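Long-range contacts in germination protein (Bacillus megaterium, PDB 6O59), which forms the A subunit of the GerK3 spore germinant receptor, here its N-terminal domain, and probably helps to sense the germinants that awaken dormant spores: residues 22-27 against 168-173; 30-35 against 42-47; 76-81 against 112-117; 164-169 against 187-192. One frame throughout, in Å; residues are numbered along the deposited sequence.

Overall arrangement
Followed from the N terminus, the chain opens contact 1 at 22-27, but this loop closes only at 168-173. Within it lie two shorter loops in series: contact 2, a hairpin joining 30-35 to 42-47, and contact 3, which brings the start of helix 78-86 onto strand 110-114. Both serve the first antiparallel sheet, where strands 27-34, 40-47 and 110-114 are neighbours. Contact 4 starts at 164, before contact 1 has closed, shares Asp168 and Leu169 with it, and ends at 187-192, so these two loops cross. Contact 4 joins the two strands at one edge of the second sheet, and contact 1 ties the first half of the domain to that edge.

Contact 1. Residues 22-27 against 168-173; sequences GNSSDI and DLWLES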
loop_
_atom_site.group_PDB
_atom_site.type_symbol
_atom_site.label_atom_id
_atom_site.label_comp_id
_atom_site.label_asym_id
_atom_site.label_seq_id
_atom_site.Cartn_x
_atom_site.Cartn_y
_atom_site.Cartn_z
ATOM N N GLY A 22 4.166 -0.458 7.959
ATOM C CA GLY A 22 5.552 -0.773 7.626
ATOM C C GLY A 22 6.260 0.126 6.640
ATOM O O GLY A 22 7.233 -0.307 6.004
ATOM N N ASN A 23 5.802 1.401 6.548
ATOM C CA ASN A 23 6.294 2.449 5.644
ATOM C C ASN A 23 6.202 1.920 4.199
ATOM O O ASN A 23 7.168 2.004 3.428
ATOM C CB ASN A 23 7.715 2.899 6.030
ATOM C CG ASN A 23 7.807 4.358 6.396
ATOM O OD1 ASN A 23 7.768 5.256 5.529
ATOM N ND2 ASN A 23 7.941 4.627 7.693
ATOM N N SER A 24 5.034 1.292 3.878
ATOM C CA SER A 24 4.736 0.661 2.589
ATOM C C SER A 24 4.739 1.704 1.494
ATOM O O SER A 24 4.216 2.805 1.686
ATOM C CB SER A 24 3.410 -0.090 2.640
ATOM O OG SER A 24 3.590 -1.384 3.189
ATOM N N SER A 25 5.372 1.365 0.363
ATOM C CA SER A 25 5.598 2.277 -0.756
ATOM C C SER A 25 4.328 2.756 -1.466
ATOM O O SER A 25 4.399 3.801 -2.112
ATOM C CB SER A 25 6.556 1.662 -1.767
ATOM O OG SER A 25 6.146 0.384 -2.228
ATOM N N ASP A 26 3.178 2.056 -1.327
ATOM C CA ASP A 26 1.950 2.440 -2.026
ATOM C C ASP A 26 0.984 3.231 -1.159
ATOM O O ASP A 26 -0.097 3.598 -1.622
ATOM C CB ASP A 26 1.250 1.203 -2.605
ATOM C CG ASP A 26 0.773 0.150 -1.621
ATOM O OD1 ASP A 26 1.245 0.152 -0.468
ATOM O OD2 ASP A 26 -0.057 -0.692 -2.019
ATOM N N ILE A 27 1.368 3.518 0.083
ATOM C CA ILE A 27 0.522 4.316 0.954
ATOM C C ILE A 27 0.902 5.789 0.758
ATOM O O ILE A 27 2.033 6.195 1.041
ATOM C CB ILE A 27 0.601 3.815 2.403
ATOM C CG1 ILE A 27 -0.131 2.455 2.491
ATOM C CG2 ILE A 27 -0.023 4.845 3.372
ATOM C CD1 ILE A 27 0.294 1.620 3.484
ATOM N N ASP A 168 -0.574 -5.414 7.798
ATOM C CA ASP A 168 0.637 -6.199 8.053
ATOM C C ASP A 168 1.329 -6.594 6.740
ATOM O O ASP A 168 2.485 -7.035 6.766
ATOM C CB ASP A 168 0.340 -7.425 8.927
ATOM C CG ASP A 168 0.144 -7.113 10.401
ATOM O OD1 ASP A 168 0.481 -5.979 10.819
ATOM O OD2 ASP A 168 -0.330 -8.012 11.145
ATOM N N LEU A 169 0.647 -6.381 5.588
ATOM C CA LEU A 169 1.251 -6.605 4.276
ATOM C C LEU A 169 2.176 -5.423 4.003
ATOM O O LEU A 169 1.720 -4.289 3.806
ATOM C CB LEU A 169 0.214 -6.801 3.159
ATOM C CG LEU A 169 0.768 -6.999 1.734
ATOM C CD1 LEU A 169 1.794 -8.127 1.668
ATOM C CD2 LEU A 169 -0.357 -7.269 0.764
ATOM N N TRP A 170 3.481 -5.688 4.114
ATOM C CA TRP A 170 4.494 -4.660 3.962
ATOM C C TRP A 170 5.185 -4.770 2.593
ATOM O O TRP A 170 5.561 -5.864 2.166
ATOM C CB TRP A 170 5.488 -4.735 5.123
ATOM C CG TRP A 170 4.912 -4.313 6.447
ATOM C CD1 TRP A 170 3.622 -3.952 6.711
ATOM C CD2 TRP A 170 5.611 -4.232 7.696
ATOM N NE1 TRP A 170 3.474 -3.656 8.044
ATOM C CE2 TRP A 170 4.679 -3.820 8.675
ATOM C CE3 TRP A 170 6.946 -4.452 8.086
ATOM C CZ2 TRP A 170 5.041 -3.599 10.010
ATOM C CZ3 TRP A 170 7.300 -4.251 9.416
ATOM C CH2 TRP A 170 6.353 -3.836 10.361
ATOM N N LEU A 171 5.239 -3.619 1.856
ATOM C CA LEU A 171 5.803 -3.439 0.503
ATOM C C LEU A 171 7.082 -2.594 0.561
ATOM O O LEU A 171 7.053 -1.501 1.117
ATOM C CB LEU A 171 4.773 -2.771 -0.431
ATOM C CG LEU A 171 3.670 -3.637 -1.089
ATOM C CD1 LEU A 171 2.724 -4.263 -0.081
ATOM C CD2 LEU A 171 2.826 -2.795 -2.002
ATOM N N GLU A 172 8.200 -3.111 0.007
ATOM C CA GLU A 172 9.548 -2.551 0.027
ATOM C C GLU A 172 10.015 -2.388 -1.407
ATOM O O GLU A 172 10.162 -3.380 -2.128
ATOM C CB GLU A 172 10.476 -3.492 0.824
ATOM C CG GLU A 172 11.755 -2.851 1.305
ATOM C CD GLU A 172 12.765 -3.823 1.886
ATOM O OE1 GLU A 172 12.355 -4.749 2.627
ATOM O OE2 GLU A 172 13.973 -3.654 1.600
ATOM N N SER A 173 10.176 -1.139 -1.838
ATOM C CA SER A 173 10.648 -0.804 -3.176
ATOM C C SER A 173 12.157 -0.696 -3.195
ATOM O O SER A 173 12.756 -0.191 -2.245
ATOM C CB SER A 173 10.012 0.487 -3.665
ATOM O OG SER A 173 8.644 0.227 -3.941
#
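Leu169 meets Ser24 through its carbonyl: the Leu169 O lies 3.5 Å from Ser24 OG, and Arg161 supplies its hydrogen bond. At Trp170 the indole lies flat under the glycine backbone. Gly22 CA sits 3.4 Å from the centroid of the five-membered Trp170 ring and 14° off its normal, a CH-pi contact made possible by the lack of a side chain at Gly22. His190 stacks on the opposite face, so the indole is sandwiched, and Trp170 NE1 makes a weak hydrogen bond to Pro167 O. Leu171 is gripped at both ends of its backbone. On the outer edge of strand 169-176 its N donates to Ser24 OG at 3.1 Å and 165°; its carbonyl receives a weak bond from Ser25 N, with Leu171 O and Ser25 N 3.4 Å apart. Ser24 OG is also hydrogen-bonded to Thr21 O. The Leu171 side chain crosses that of Asp26 at about a right angle, with Leu171 CD2 3.6 Å from Asp26 OD2, while Asp26 OD1 is salt-bridged to Arg161. Farther on, Ser173 OG pairs with Ser25 OG at 3.0 Å and with Thr185. Chemically, the link between this outermost strand of the second sheet and the serine-rich segment leading into strand 27-34 of the first is largely polar, hydroxyls and backbone groups meeting beside one CH-pi contact.

Contact 2. Residues 30-35 against 42-47; sequences RHFKIG and AAIVYI
Arg30 and Ile44 form a hydrogen-bonded antiparallel pair: Arg30 N reaches Ile44 O at 2.8 Å and 171°, and Ile44 N returns a bond of 2.9 Å to Arg30 O. Two residues along, Phe32 and Ala42 repeat the exchange, with Phe32 N to Ala42 O at 3.0 Å and Ala42 N to Phe32 O at 2.9 Å. Between them stands the non-hydrogen-bonded pair His31 and Ala43, whose CA atoms approach to 4.5 Å. This is the ladder of a beta hairpin, its strands running at 151° to one another.

Beyond the backbone, the Arg30 chain bends at its second torsion (chi2 -96°) and brings one guanidinium face over the Tyr46 hydroxyl. NH2 of Arg30 lies 3.0 Å from Tyr46 OH, but the angle is too poor for a hydrogen bond, and the two planes stand nearly perpendicular. The polar anchor of this arginine is Gln57, which accepts from NE. On the same side of the sheet the Phe32 ring folds back over its partner: Ala42 CB makes a CH-pi contact over one face, displaced toward the rim and 3.5 Å from Phe32 CZ, and Phe32 CE1 meets Ile44 CG1 at 3.7 Å.

Helix 54-62 covers this side, Leu60 touching both Phe32 and Ile44. The other side, bearing His31 and Ala43, turns to helix 10-20 through Leu14 and Leu10, and strand 40-47 passes its far edge to strand 110-114.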
loop_
_atom_site.group_PDB
_atom_site.type_symbol
_atom_site.label_atom_id
_atom_site.label_comp_id
_atom_site.label_asym_id
_atom_site.label_seq_id
_atom_site.Cartn_x
_atom_site.Cartn_y
_atom_site.Cartn_z
ATOM N N ARG A 30 -0.953 12.964 1.397
ATOM C CA ARG A 30 -0.999 14.272 0.753
ATOM C C ARG A 30 -1.231 15.332 1.817
ATOM O O ARG A 30 -2.304 15.386 2.417
ATOM C CB ARG A 30 -2.085 14.344 -0.339
ATOM C CG ARG A 30 -1.903 13.372 -1.487
ATOM C CD ARG A 30 -1.210 14.014 -2.648
ATOM N NE ARG A 30 -1.592 13.375 -3.903
ATOM C CZ ARG A 30 -0.816 12.547 -4.588
ATOM N NH1 ARG A 30 0.405 12.255 -4.151
ATOM N NH2 ARG A 30 -1.243 12.018 -5.726
ATOM N N HIS A 31 -0.212 16.131 2.105
ATOM C CA HIS A 31 -0.368 17.209 3.075
ATOM C C HIS A 31 -1.033 18.396 2.423
ATOM O O HIS A 31 -0.743 18.714 1.264
ATOM C CB HIS A 31 0.975 17.649 3.652
ATOM C CG HIS A 31 1.613 16.633 4.528
ATOM N ND1 HIS A 31 2.568 15.761 4.038
ATOM C CD2 HIS A 31 1.415 16.380 5.840
ATOM C CE1 HIS A 31 2.922 15.007 5.063
ATOM N NE2 HIS A 31 2.253 15.342 6.169
ATOM N N PHE A 32 -1.920 19.051 3.163
ATOM C CA PHE A 32 -2.574 20.273 2.730
ATOM C C PHE A 32 -2.959 21.117 3.963
ATOM O O PHE A 32 -2.750 20.700 5.113
ATOM C CB PHE A 32 -3.760 20.005 1.794
ATOM C CG PHE A 32 -5.010 19.433 2.409
ATOM C CD1 PHE A 32 -5.126 18.071 2.649
ATOM C CD2 PHE A 32 -6.096 20.253 2.703
ATOM C CE1 PHE A 32 -6.292 17.546 3.203
ATOM C CE2 PHE A 32 -7.263 19.722 3.248
ATOM C CZ PHE A 32 -7.357 18.374 3.483
ATOM N N LYS A 33 -3.444 22.334 3.708
ATOM C CA LYS A 33 -3.817 23.268 4.749
ATOM C C LYS A 33 -5.221 23.761 4.520
ATOM O O LYS A 33 -5.665 23.896 3.376
ATOM C CB LYS A 33 -2.822 24.427 4.823
ATOM C CG LYS A 33 -1.970 24.354 6.072
ATOM C CD LYS A 33 -0.487 24.365 5.791
ATOM C CE LYS A 33 0.275 24.232 7.087
ATOM N NZ LYS A 33 1.708 23.914 6.859
ATOM N N ILE A 34 -5.928 23.991 5.623
ATOM C CA ILE A 34 -7.297 24.467 5.634
ATOM C C ILE A 34 -7.416 25.628 6.658
ATOM O O ILE A 34 -6.484 25.903 7.426
ATOM C CB ILE A 34 -8.253 23.259 5.880
ATOM C CG1 ILE A 34 -9.535 23.377 5.019
ATOM C CG2 ILE A 34 -8.560 22.977 7.352
ATOM C CD1 ILE A 34 -9.431 22.663 3.537
ATOM N N GLY A 35 -8.535 26.328 6.605
ATOM C CA GLY A 35 -8.782 27.463 7.480
ATOM C C GLY A 35 -8.608 28.786 6.769
ATOM O O GLY A 35 -8.244 28.818 5.583
ATOM N N ALA A 42 -3.871 19.558 7.522
ATOM C CA ALA A 42 -4.679 18.368 7.273
ATOM C C ALA A 42 -3.945 17.439 6.313
ATOM O O ALA A 42 -2.970 17.854 5.685
ATOM C CB ALA A 42 -6.040 18.759 6.715
ATOM N N ALA A 43 -4.377 16.177 6.229
ATOM C CA ALA A 43 -3.764 15.197 5.326
ATOM C C ALA A 43 -4.779 14.221 4.749
ATOM O O ALA A 43 -5.743 13.853 5.437
ATOM C CB ALA A 43 -2.662 14.419 6.042
ATOM N N ILE A 44 -4.544 13.804 3.476
ATOM C CA ILE A 44 -5.281 12.737 2.787
ATOM C C ILE A 44 -4.377 11.512 2.795
ATOM O O ILE A 44 -3.221 11.594 2.352
ATOM C CB ILE A 44 -5.779 13.041 1.347
ATOM C CG1 ILE A 44 -6.077 14.539 1.129
ATOM C CG2 ILE A 44 -6.988 12.142 1.003
ATOM C CD1 ILE A 44 -6.399 14.946 -0.327
ATOM N N VAL A 45 -4.879 10.396 3.328
ATOM C CA VAL A 45 -4.123 9.146 3.375
ATOM C C VAL A 45 -4.915 8.098 2.611
ATOM O O VAL A 45 -6.069 7.834 2.959
ATOM C CB VAL A 45 -3.761 8.664 4.818
ATOM C CG1 VAL A 45 -2.870 7.424 4.772
ATOM C CG2 VAL A 45 -3.084 9.762 5.631
ATOM N N TYR A 46 -4.294 7.488 1.586
ATOM C CA TYR A 46 -4.930 6.451 0.779
ATOM C C TYR A 46 -3.904 5.478 0.171
ATOM O O TYR A 46 -2.746 5.851 -0.023
ATOM C CB TYR A 46 -5.793 7.093 -0.333
ATOM C CG TYR A 46 -5.019 7.879 -1.370
ATOM C CD1 TYR A 46 -4.674 9.212 -1.148
ATOM C CD2 TYR A 46 -4.659 7.303 -2.584
ATOM C CE1 TYR A 46 -3.957 9.938 -2.100
ATOM C CE2 TYR A 46 -3.931 8.013 -3.536
ATOM C CZ TYR A 46 -3.589 9.335 -3.294
ATOM O OH TYR A 46 -2.892 10.039 -4.250
ATOM N N ILE A 47 -4.348 4.244 -0.166
ATOM C CA ILE A 47 -3.521 3.235 -0.852
ATOM C C ILE A 47 -3.706 3.428 -2.366
ATOM O O ILE A 47 -4.824 3.330 -2.883
ATOM C CB ILE A 47 -3.787 1.745 -0.423
ATOM C CG1 ILE A 47 -3.564 1.510 1.075
ATOM C CG2 ILE A 47 -2.937 0.771 -1.230
ATOM C CD1 ILE A 47 -4.092 0.243 1.493
#

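Contact 3. Residues 76-81 against 112-117; sequences QNALEL and LIVDGI
Leu79 packs against Leu112, Val114 and Ile117 without any ring, amide or carboxylate group in the interface; the ring of Phe94, on strand 91-95, also touches Leu79. What meets across the contact is therefore branched aliphatic carbon, and the two methyls of Leu79 divide the work. Leu79 swings its CG away from the backbone N (chi1 -162°), which extends the side chain from the first turn of its helix toward the strand. CD1 settles between two strand residues, 3.8 Å from Leu112 CD2 and equally 3.8 Å from Val114 CG2. Leu79 lies alongside both of these side chains, running antiparallel past them rather than meeting them end on. Its other methyl serves the loop after the strand: Leu79 CD2 touches Ile117 CG2 at 3.8 Å, the two chains meeting at a slant. A looser contact follows beside it, where Ala78 CB lies 4.3 Å from Ile117 CD1 and 4.4 Å from Val114 CG1. No hydrogen bond joins the segments; the direct contact is apolar packing. A backbone bond from Ile117 N to Val114 O accompanies the turn after the strand, which leaves Ile117 directed to the helix. Helix 78-86 thus covers one side of strand 110-114, with Leu40 of strand 40-47 touching both Ala78 and Val114, while Ile113 points the other way, onto helix 10-20.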
loop_
_atom_site.group_PDB
_atom_site.type_symbol
_atom_site.label_atom_id
_atom_site.label_comp_id
_atom_site.label_asym_id
_atom_site.label_seq_id
_atom_site.Cartn_x
_atom_site.Cartn_y
_atom_site.Cartn_z
ATOM N N GLN A 76 -12.431 23.358 15.368
ATOM C CA GLN A 76 -13.342 22.504 16.131
ATOM C C GLN A 76 -14.332 21.748 15.245
ATOM O O GLN A 76 -14.460 20.532 15.412
ATOM C CB GLN A 76 -14.101 23.289 17.226
ATOM C CG GLN A 76 -13.654 24.747 17.474
ATOM C CD GLN A 76 -12.282 24.937 18.098
ATOM O OE1 GLN A 76 -11.641 24.005 18.603
ATOM N NE2 GLN A 76 -11.801 26.173 18.072
ATOM N N ASN A 77 -15.024 22.438 14.316
ATOM C CA ASN A 77 -16.019 21.802 13.443
ATOM C C ASN A 77 -15.479 21.473 12.021
ATOM O O ASN A 77 -16.226 20.919 11.211
ATOM C CB ASN A 77 -17.267 22.684 13.340
ATOM N N ALA A 78 -14.186 21.762 11.745
ATOM C CA ALA A 78 -13.525 21.576 10.442
ATOM C C ALA A 78 -13.889 20.265 9.748
ATOM O O ALA A 78 -14.349 20.307 8.612
ATOM C CB ALA A 78 -12.014 21.675 10.587
ATOM N N LEU A 79 -13.726 19.118 10.433
ATOM C CA LEU A 79 -13.992 17.786 9.879
ATOM C C LEU A 79 -15.472 17.591 9.516
ATOM O O LEU A 79 -15.762 17.107 8.420
ATOM C CB LEU A 79 -13.532 16.710 10.869
ATOM C CG LEU A 79 -13.318 15.304 10.334
ATOM C CD1 LEU A 79 -12.115 15.245 9.418
ATOM C CD2 LEU A 79 -13.137 14.330 11.476
ATOM N N GLU A 80 -16.390 17.987 10.415
ATOM C CA GLU A 80 -17.834 17.875 10.209
ATOM C C GLU A 80 -18.311 18.853 9.113
ATOM O O GLU A 80 -19.134 18.477 8.283
ATOM C CB GLU A 80 -18.592 18.086 11.532
ATOM C CG GLU A 80 -19.005 16.790 12.231
ATOM C CD GLU A 80 -17.952 15.849 12.812
ATOM O OE1 GLU A 80 -16.771 16.253 12.930
ATOM O OE2 GLU A 80 -18.320 14.703 13.167
ATOM N N LEU A 81 -17.758 20.071 9.071
ATOM C CA LEU A 81 -18.095 21.063 8.046
ATOM C C LEU A 81 -17.662 20.586 6.657
ATOM O O LEU A 81 -18.403 20.772 5.689
ATOM C CB LEU A 81 -17.427 22.413 8.370
ATOM C CG LEU A 81 -18.316 23.567 8.843
ATOM C CD1 LEU A 81 -19.100 24.206 7.697
ATOM C CD2 LEU A 81 -19.184 23.181 10.030
ATOM N N LEU A 112 -9.216 11.241 5.914
ATOM C CA LEU A 112 -8.999 12.669 6.066
ATOM C C LEU A 112 -8.663 12.918 7.546
ATOM O O LEU A 112 -9.478 12.654 8.431
ATOM C CB LEU A 112 -10.185 13.515 5.569
ATOM C CG LEU A 112 -10.102 15.011 5.909
ATOM C CD1 LEU A 112 -9.000 15.701 5.147
ATOM C CD2 LEU A 112 -11.413 15.695 5.686
ATOM N N ILE A 113 -7.422 13.347 7.799
ATOM C CA ILE A 113 -6.914 13.596 9.145
ATOM C C ILE A 113 -6.637 15.103 9.303
ATOM O O ILE A 113 -5.998 15.702 8.440
ATOM C CB ILE A 113 -5.665 12.707 9.424
ATOM C CG1 ILE A 113 -5.906 11.236 8.943
ATOM C CG2 ILE A 113 -5.243 12.784 10.915
ATOM C CD1 ILE A 113 -4.854 10.200 9.295
ATOM N N VAL A 114 -7.153 15.711 10.392
ATOM C CA VAL A 114 -7.012 17.140 10.675
ATOM C C VAL A 114 -6.195 17.333 11.988
ATOM O O VAL A 114 -6.376 16.591 12.960
ATOM C CB VAL A 114 -8.398 17.849 10.692
ATOM C CG1 VAL A 114 -8.262 19.352 10.939
ATOM C CG2 VAL A 114 -9.166 17.598 9.384
ATOM N N ASP A 115 -5.294 18.351 11.969
ATOM C CA ASP A 115 -4.277 18.776 12.940
ATOM C C ASP A 115 -4.514 18.384 14.378
ATOM O O ASP A 115 -3.551 17.947 15.013
ATOM C CB ASP A 115 -4.034 20.289 12.903
ATOM C CG ASP A 115 -2.631 20.741 13.333
ATOM O OD1 ASP A 115 -1.857 19.892 13.868
ATOM O OD2 ASP A 115 -2.300 21.944 13.124
ATOM N N GLY A 116 -5.720 18.587 14.905
ATOM C CA GLY A 116 -5.985 18.248 16.299
ATOM C C GLY A 116 -7.359 17.696 16.594
ATOM O O GLY A 116 -7.884 17.954 17.682
ATOM N N ILE A 117 -7.950 16.991 15.637
ATOM C CA ILE A 117 -9.352 16.552 15.854
ATOM C C ILE A 117 -9.419 15.204 16.565
ATOM O O ILE A 117 -10.318 15.067 17.399
ATOM C CB ILE A 117 -10.161 16.603 14.557
ATOM C CG1 ILE A 117 -10.965 17.898 14.479
ATOM C CG2 ILE A 117 -11.066 15.403 14.476
ATOM C CD1 ILE A 117 -10.498 18.838 13.413
#

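Contact 4. Residues 164-169 against 187-192; sequences IKTPDL and MYIHGI
Ile189 faces Leu169 as a non-hydrogen-bonded antiparallel pair, their CA atoms 4.4 Å apart, and its side chain touches Ile164, Thr166, Asp168 and Leu169. At CB it forks. The CG2 branch points to the Thr166-Leu169 turn: Ile189 CG2 is 3.8 Å from Asp168 CB, and Thr166 CG2 is a looser neighbour. The CG1 branch heads the other way (chi1 -57°), Ile189 CG1 passing Leu169 CD1 at 4.1 Å. At the tip, Ile189 CD1 reaches Ile164 CG2 at 4.0 Å, and the two isoleucines meet at an angle, with Leu248 of helix 240-248 against both.

The pair lies at the open end of the hairpin of strands 169-176 and 182-189, the first of which is an outermost strand of the second antiparallel sheet. Its entry is a type I turn from Thr166 to Leu169, reinforced by an ST turn in which Thr166 OG1 accepts from Asp168 N at 3.1 Å. Where the ladder begins, His190 N donates to Asp168 O at 2.8 Å and 147°; the next rung is the bond between Trp170 and Tyr188.

Leu169 CD1 reaches the neighbouring strand at Met187 CG, 4.0 Å away, and lies against the Tyr188 carbonyl, while Val160 of helix 153-163 touches both Leu169 and Met187. At the turn, the Asp168 carboxylate lies near the plane of the His190 ring, at its edge, with OD1 of Asp168 4.2 Å from CD2 of His190.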
loop_
_atom_site.group_PDB
_atom_site.type_symbol
_atom_site.label_atom_id
_atom_site.label_comp_id
_atom_site.label_asym_id
_atom_site.label_seq_id
_atom_site.Cartn_x
_atom_site.Cartn_y
_atom_site.Cartn_z
ATOM N N ILE A 164 -5.504 -9.273 -0.327
ATOM C CA ILE A 164 -4.964 -9.278 1.042
ATOM C C ILE A 164 -5.210 -7.901 1.627
ATOM O O ILE A 164 -4.516 -6.952 1.257
ATOM C CB ILE A 164 -3.451 -9.690 1.070
ATOM C CG1 ILE A 164 -3.208 -11.051 0.394
ATOM C CG2 ILE A 164 -2.862 -9.671 2.483
ATOM C CD1 ILE A 164 -3.722 -12.265 1.127
ATOM N N LYS A 165 -6.199 -7.780 2.518
ATOM C CA LYS A 165 -6.548 -6.480 3.113
ATOM C C LYS A 165 -6.014 -6.320 4.589
ATOM O O LYS A 165 -6.739 -5.912 5.509
ATOM C CB LYS A 165 -8.074 -6.235 3.027
ATOM C CG LYS A 165 -8.673 -6.305 1.626
ATOM C CD LYS A 165 -10.157 -5.941 1.677
ATOM C CE LYS A 165 -10.911 -6.203 0.390
ATOM N NZ LYS A 165 -11.229 -7.648 0.193
ATOM N N THR A 166 -4.737 -6.595 4.795
ATOM C CA THR A 166 -4.142 -6.405 6.122
ATOM C C THR A 166 -3.098 -5.261 6.107
ATOM O O THR A 166 -2.296 -5.168 5.158
ATOM C CB THR A 166 -3.524 -7.711 6.681
ATOM O OG1 THR A 166 -2.940 -7.437 7.955
ATOM C CG2 THR A 166 -2.455 -8.307 5.788
ATOM N N PRO A 167 -3.016 -4.433 7.181
ATOM C CA PRO A 167 -1.933 -3.433 7.220
ATOM C C PRO A 167 -0.574 -4.103 7.468
ATOM O O PRO A 167 0.454 -3.454 7.352
ATOM C CB PRO A 167 -2.334 -2.510 8.379
ATOM C CG PRO A 167 -3.209 -3.325 9.241
ATOM C CD PRO A 167 -3.851 -4.381 8.406
ATOM N N ASP A 168 -0.574 -5.414 7.798
ATOM C CA ASP A 168 0.637 -6.199 8.053
ATOM C C ASP A 168 1.329 -6.594 6.740
ATOM O O ASP A 168 2.485 -7.035 6.766
ATOM C CB ASP A 168 0.340 -7.425 8.927
ATOM C CG ASP A 168 0.144 -7.113 10.401
ATOM O OD1 ASP A 168 0.481 -5.979 10.819
ATOM O OD2 ASP A 168 -0.330 -8.012 11.145
ATOM N N LEU A 169 0.647 -6.381 5.588
ATOM C CA LEU A 169 1.251 -6.605 4.276
ATOM C C LEU A 169 2.176 -5.423 4.003
ATOM O O LEU A 169 1.720 -4.289 3.806
ATOM C CB LEU A 169 0.214 -6.801 3.159
ATOM C CG LEU A 169 0.768 -6.999 1.734
ATOM C CD1 LEU A 169 1.794 -8.127 1.668
ATOM C CD2 LEU A 169 -0.357 -7.269 0.764
ATOM N N MET A 187 7.268 -7.953 -1.312
ATOM C CA MET A 187 6.098 -8.112 -0.440
ATOM C C MET A 187 6.250 -9.267 0.544
ATOM O O MET A 187 6.722 -10.338 0.159
ATOM C CB MET A 187 4.858 -8.419 -1.289
ATOM C CG MET A 187 4.011 -7.272 -1.602
ATOM S SD MET A 187 2.677 -7.978 -2.588
ATOM C CE MET A 187 2.184 -6.555 -3.504
ATOM N N TYR A 188 5.744 -9.085 1.774
ATOM C CA TYR A 188 5.695 -10.107 2.820
ATOM C C TYR A 188 4.694 -9.670 3.882
ATOM O O TYR A 188 4.479 -8.466 4.048
ATOM C CB TYR A 188 7.092 -10.381 3.431
ATOM C CG TYR A 188 7.682 -9.215 4.196
ATOM C CD1 TYR A 188 8.373 -8.197 3.541
ATOM C CD2 TYR A 188 7.567 -9.140 5.587
ATOM C CE1 TYR A 188 8.911 -7.117 4.244
ATOM C CE2 TYR A 188 8.100 -8.065 6.300
ATOM C CZ TYR A 188 8.774 -7.058 5.627
ATOM O OH TYR A 188 9.296 -6.007 6.348
ATOM N N ILE A 189 4.080 -10.638 4.602
ATOM C CA ILE A 189 3.158 -10.285 5.671
ATOM C C ILE A 189 3.952 -10.341 6.966
ATOM O O ILE A 189 4.339 -11.428 7.430
ATOM C CB ILE A 189 1.827 -11.111 5.741
ATOM C CG1 ILE A 189 1.027 -11.022 4.422
ATOM C CG2 ILE A 189 0.956 -10.644 6.929
ATOM C CD1 ILE A 189 -0.154 -11.998 4.295
ATOM N N HIS A 190 4.205 -9.156 7.534
ATOM C CA HIS A 190 4.892 -8.971 8.808
ATOM C C HIS A 190 4.177 -9.769 9.915
ATOM O O HIS A 190 2.966 -9.632 10.095
ATOM C CB HIS A 190 4.923 -7.474 9.143
ATOM C CG HIS A 190 5.313 -7.197 10.554
ATOM N ND1 HIS A 190 6.628 -7.222 10.947
ATOM C CD2 HIS A 190 4.535 -6.939 11.628
ATOM C CE1 HIS A 190 6.618 -6.968 12.244
ATOM N NE2 HIS A 190 5.379 -6.797 12.699
ATOM N N GLY A 191 4.916 -10.615 10.615
ATOM C CA GLY A 191 4.341 -11.437 11.677
ATOM C C GLY A 191 3.994 -12.845 11.245
ATOM O O GLY A 191 3.868 -13.735 12.091
ATOM N N ILE A 192 3.807 -13.052 9.928
ATOM C CA ILE A 192 3.532 -14.364 9.342
ATOM C C ILE A 192 4.852 -14.848 8.726
ATOM O O ILE A 192 5.305 -15.946 9.054
ATOM C CB ILE A 192 2.329 -14.350 8.357
ATOM C CG1 ILE A 192 1.006 -14.176 9.144
ATOM C CG2 ILE A 192 2.292 -15.636 7.533
ATOM C CD1 ILE A 192 -0.276 -13.870 8.329
#